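PDB 4D4E: armadillo repeat protein arm00016, which is a computationally designed armadillo repeat protein made for modular peptide recognition, probably gripping extended peptides along its helical groove. Local coordinates for residues N211-M214 and K215-L218; N235-V238 and Q239-Q243. All blocks are in the same frame, centred on the assembly; numbering follows the deposited sequence.

Contact 1: residues N211-M214 and K215-L218; sequences NNEM and KQKL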
# COMPACT_ATOMS: atom_id res chain seq x y z
N ASN A 211 -10.14 8.32 -19.36
CA ASN A 211 -10.33 9.07 -20.61
C ASN A 211 -9.29 8.71 -21.67
O ASN A 211 -8.56 7.73 -21.52
CB ASN A 211 -10.48 10.59 -20.36
CG ASN A 211 -9.16 11.28 -20.05
OD1 ASN A 211 -8.14 10.95 -20.63
ND2 ASN A 211 -9.19 12.29 -19.17
N ASN A 212 -9.24 9.50 -22.75
CA ASN A 212 -8.48 9.12 -23.94
C ASN A 212 -7.12 9.77 -23.96
O ASN A 212 -6.16 9.27 -24.58
CB ASN A 212 -9.28 9.42 -25.20
CG ASN A 212 -10.54 8.59 -25.26
OD1 ASN A 212 -11.28 8.48 -24.27
ND2 ASN A 212 -10.78 7.97 -26.40
N GLU A 213 -7.05 10.89 -23.25
CA GLU A 213 -5.80 11.38 -22.72
C GLU A 213 -5.11 10.24 -21.96
O GLU A 213 -3.92 10.01 -22.13
CB GLU A 213 -6.07 12.52 -21.73
CG GLU A 213 -4.83 13.28 -21.31
CD GLU A 213 -4.17 13.97 -22.49
OE1 GLU A 213 -4.66 15.03 -22.90
OE2 GLU A 213 -3.16 13.43 -22.99
N MET A 214 -5.85 9.53 -21.12
CA MET A 214 -5.18 8.50 -20.27
C MET A 214 -4.81 7.26 -21.07
O MET A 214 -3.70 6.78 -20.96
CB MET A 214 -5.99 8.19 -19.03
CG MET A 214 -6.11 9.42 -18.13
SD MET A 214 -7.40 8.97 -17.02
CE MET A 214 -7.51 10.46 -15.97
N LYS A 215 -5.72 6.81 -21.95
CA LYS A 215 -5.42 5.75 -22.89
C LYS A 215 -4.20 6.13 -23.76
O LYS A 215 -3.36 5.28 -24.04
CB LYS A 215 -6.60 5.41 -23.78
CG LYS A 215 -7.85 4.86 -23.10
CD LYS A 215 -8.95 4.72 -24.18
CE LYS A 215 -10.14 3.89 -23.72
NZ LYS A 215 -10.71 4.35 -22.43
N GLN A 216 -4.09 7.39 -24.15
CA GLN A 216 -3.02 7.83 -25.05
C GLN A 216 -1.71 7.88 -24.32
O GLN A 216 -0.67 7.49 -24.85
CB GLN A 216 -3.37 9.20 -25.68
CG GLN A 216 -2.20 10.04 -26.19
CD GLN A 216 -2.54 11.53 -26.26
OE1 GLN A 216 -3.36 11.95 -27.09
NE2 GLN A 216 -1.93 12.34 -25.38
N LYS A 217 -1.77 8.33 -23.07
CA LYS A 217 -0.59 8.32 -22.19
C LYS A 217 -0.00 6.87 -22.00
O LYS A 217 1.26 6.67 -22.07
CB LYS A 217 -0.93 8.95 -20.84
CG LYS A 217 -1.13 10.47 -20.83
CD LYS A 217 0.18 11.23 -20.86
CE LYS A 217 -0.05 12.72 -21.15
NZ LYS A 217 0.28 13.58 -19.97
N LEU A 218 -0.91 5.91 -21.82
CA LEU A 218 -0.50 4.46 -21.74
C LEU A 218 0.21 3.92 -23.02
O LEU A 218 1.34 3.35 -22.95
CB LEU A 218 -1.69 3.59 -21.32
CG LEU A 218 -2.04 3.84 -19.85
CD1 LEU A 218 -3.43 3.33 -19.63
CD2 LEU A 218 -1.09 3.05 -18.94
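Glu213 and Gln216 bring their polar ends together on the solvent-exposed side of helix 212-221. Glu213 OE2 comes within 2.9 Å of Gln216 NE2, but the N-H points poorly for a hydrogen bond, and the carboxylate and amide planes stand almost square, 84° apart. Glu213 reaches there because its chain folds at chi2 (63°), swinging the carboxylate along the helix. It also runs alongside Lys217, with OE2 3.7 Å from Lys217 CE; Lys217 NZ stays 4.6 Å from OE2, too far for a salt bridge. This is a helix's first turn, with Asn211 at the N-cap. Asn211 and Met214 fit a capping box: Met214 N donates to Asn211 OD1 at a doubtful 2.7 Å, OD1 sitting too close to a neighbour, and a weak 3.7 Å bond from Asn211 N to Met214 SD closes it. Backbone bonds continue the turn, Lys215 N donating to Asn211 O at 3.0 Å. Lys215 lays its aliphatic chain back past that carbonyl, CG 3.4 Å from Asn211 O; a bend at chi4 (52°) turns NZ to Ala208 O, with a weaker bond to Gly210 O. Buried Met214 packs on Asn170, Ile173 and Ile177 of helix 170-178, while Leu218 faces Ile204, Ile207 and Phe249.

Contact 2: residues N235-V238 and Q239-Q243; sequences NEEV and QKNAQ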
# COMPACT_ATOMS: atom_id res chain seq x y z
N ASN A 235 2.14 -18.27 -17.17
CA ASN A 235 0.96 -18.38 -16.34
C ASN A 235 -0.31 -17.94 -17.10
O ASN A 235 -0.37 -16.83 -17.67
CB ASN A 235 1.15 -17.56 -15.04
CG ASN A 235 -0.04 -17.65 -14.10
OD1 ASN A 235 -1.09 -17.06 -14.35
ND2 ASN A 235 0.09 -18.43 -13.03
N GLU A 236 -1.34 -18.77 -17.08
CA GLU A 236 -2.52 -18.40 -17.89
C GLU A 236 -3.36 -17.28 -17.26
O GLU A 236 -4.00 -16.53 -17.94
CB GLU A 236 -3.35 -19.62 -18.34
CG GLU A 236 -4.55 -20.03 -17.50
CD GLU A 236 -5.46 -20.95 -18.30
OE1 GLU A 236 -5.81 -20.59 -19.45
OE2 GLU A 236 -5.78 -22.05 -17.80
N GLU A 237 -3.31 -17.16 -15.96
CA GLU A 237 -4.02 -16.08 -15.27
C GLU A 237 -3.45 -14.73 -15.73
O GLU A 237 -4.19 -13.84 -16.06
CB GLU A 237 -3.92 -16.30 -13.74
CG GLU A 237 -4.53 -15.22 -12.87
CD GLU A 237 -6.04 -15.14 -12.98
OE1 GLU A 237 -6.66 -15.95 -13.71
OE2 GLU A 237 -6.62 -14.24 -12.30
N VAL A 238 -2.12 -14.60 -15.72
CA VAL A 238 -1.43 -13.44 -16.29
C VAL A 238 -1.85 -13.16 -17.74
O VAL A 238 -2.15 -12.01 -18.06
CB VAL A 238 0.11 -13.59 -16.22
CG1 VAL A 238 0.85 -12.45 -16.92
CG2 VAL A 238 0.60 -13.75 -14.78
N GLN A 239 -1.84 -14.17 -18.64
CA GLN A 239 -2.28 -13.97 -20.04
C GLN A 239 -3.67 -13.35 -20.08
O GLN A 239 -3.94 -12.45 -20.87
CB GLN A 239 -2.33 -15.30 -20.88
CG GLN A 239 -1.07 -16.11 -20.83
CD GLN A 239 -1.13 -17.33 -21.75
OE1 GLN A 239 -2.18 -17.65 -22.29
NE2 GLN A 239 0.01 -17.96 -21.97
N LYS A 240 -4.55 -13.87 -19.23
CA LYS A 240 -5.94 -13.53 -19.24
C LYS A 240 -6.17 -12.10 -18.73
O LYS A 240 -6.89 -11.32 -19.34
CB LYS A 240 -6.67 -14.48 -18.31
CG LYS A 240 -7.14 -15.73 -19.02
CD LYS A 240 -7.60 -16.76 -18.00
CE LYS A 240 -8.45 -17.80 -18.70
NZ LYS A 240 -8.96 -18.78 -17.71
N ASN A 241 -5.52 -11.77 -17.61
CA ASN A 241 -5.52 -10.40 -17.11
C ASN A 241 -5.01 -9.41 -18.12
O ASN A 241 -5.58 -8.33 -18.25
CB ASN A 241 -4.72 -10.32 -15.82
CG ASN A 241 -5.36 -11.18 -14.73
OD1 ASN A 241 -6.43 -11.72 -14.95
ND2 ASN A 241 -4.70 -11.32 -13.61
N ALA A 242 -3.97 -9.81 -18.88
CA ALA A 242 -3.30 -8.95 -19.86
C ALA A 242 -4.20 -8.70 -21.02
O ALA A 242 -4.20 -7.62 -21.63
CB ALA A 242 -2.06 -9.63 -20.38
N GLN A 243 -4.96 -9.72 -21.37
CA GLN A 243 -5.88 -9.57 -22.45
C GLN A 243 -7.07 -8.69 -22.05
O GLN A 243 -7.49 -7.83 -22.81
CB GLN A 243 -6.36 -10.92 -22.94
CG GLN A 243 -6.72 -10.77 -24.39
CD GLN A 243 -7.83 -11.68 -24.77
OE1 GLN A 243 -7.62 -12.88 -24.91
NE2 GLN A 243 -9.02 -11.12 -24.94
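Asn235 OD1 takes two backbone N-H groups at the start of helix 236-248: Val238 N at 3.0 Å, with a fairly straight N-H...O angle of 160°, and Glu237 N at 2.7 Å, a weak bond because it is strongly bent. The Val238 donor sits slightly tilted from the amide plane. Asn235 thus N-caps the helix with its side chain while its own backbone O receives Gln239 N from the following turn. A chi1 of -179° turns OD1 toward those N-H groups, which have no preceding turn to bond to.

Gln239 folds its CG back to 3.3 Å from Asn235 O, and its extended chain carries NE2 on to the carbonyl of His233; the ring of His233 in turn accepts from Asn235 N through ND1. Glu236 and Lys240, one turn apart, run alongside each other. Glu236 OE1 is 4.0 Å from Lys240 NZ, a loose pairing of opposite charges and not a salt bridge. Glu237 bends at chi2 and brings its carboxylate across the amide of Asn241, the two planes 79° apart; OE2 stays 3.7 Å from Asn241 ND2, too far for a bond, and ND2 has its own partner outside the two segments. The backbone link beneath is firmer: Asn241 N meets Glu237 O at 2.9 Å. Carboxylates at this end of the helix would probably interact favourably with its dipole.

Val238 and Ala242 form the buried side, Ala242 CB resting 3.3 Å from Val238 O. Val238 packs on Leu230 and His233 of the preceding loop and on Ile197 and Lys198 of helix 194-208; Asn241 leans on Lys198 and Val201 of that same helix, so the turn lies against its neighbour in the armadillo stack.

Contacts 1 and 2 are the N-terminal turns of two helices near the C-terminal end of the chain, with helix 223-229 between them in sequence. Their centres are 22 Å apart and their nearest atoms about 11 Å apart, so they do not touch. Helix 194-208 joins them indirectly: contact 2 packs near its beginning, contact 1 near its end. Phe249, just past the end of helix 236-248, touches Lys215 and Leu218, so the helix that contact 2 begins comes back to contact 1. Contact 2 has a glycerol beside it, bonded to the backbone O of Asn241 and probably from the crystallisation liquor. The family's peptide groove is probably the functional surface, but no peptide is bound at either contact.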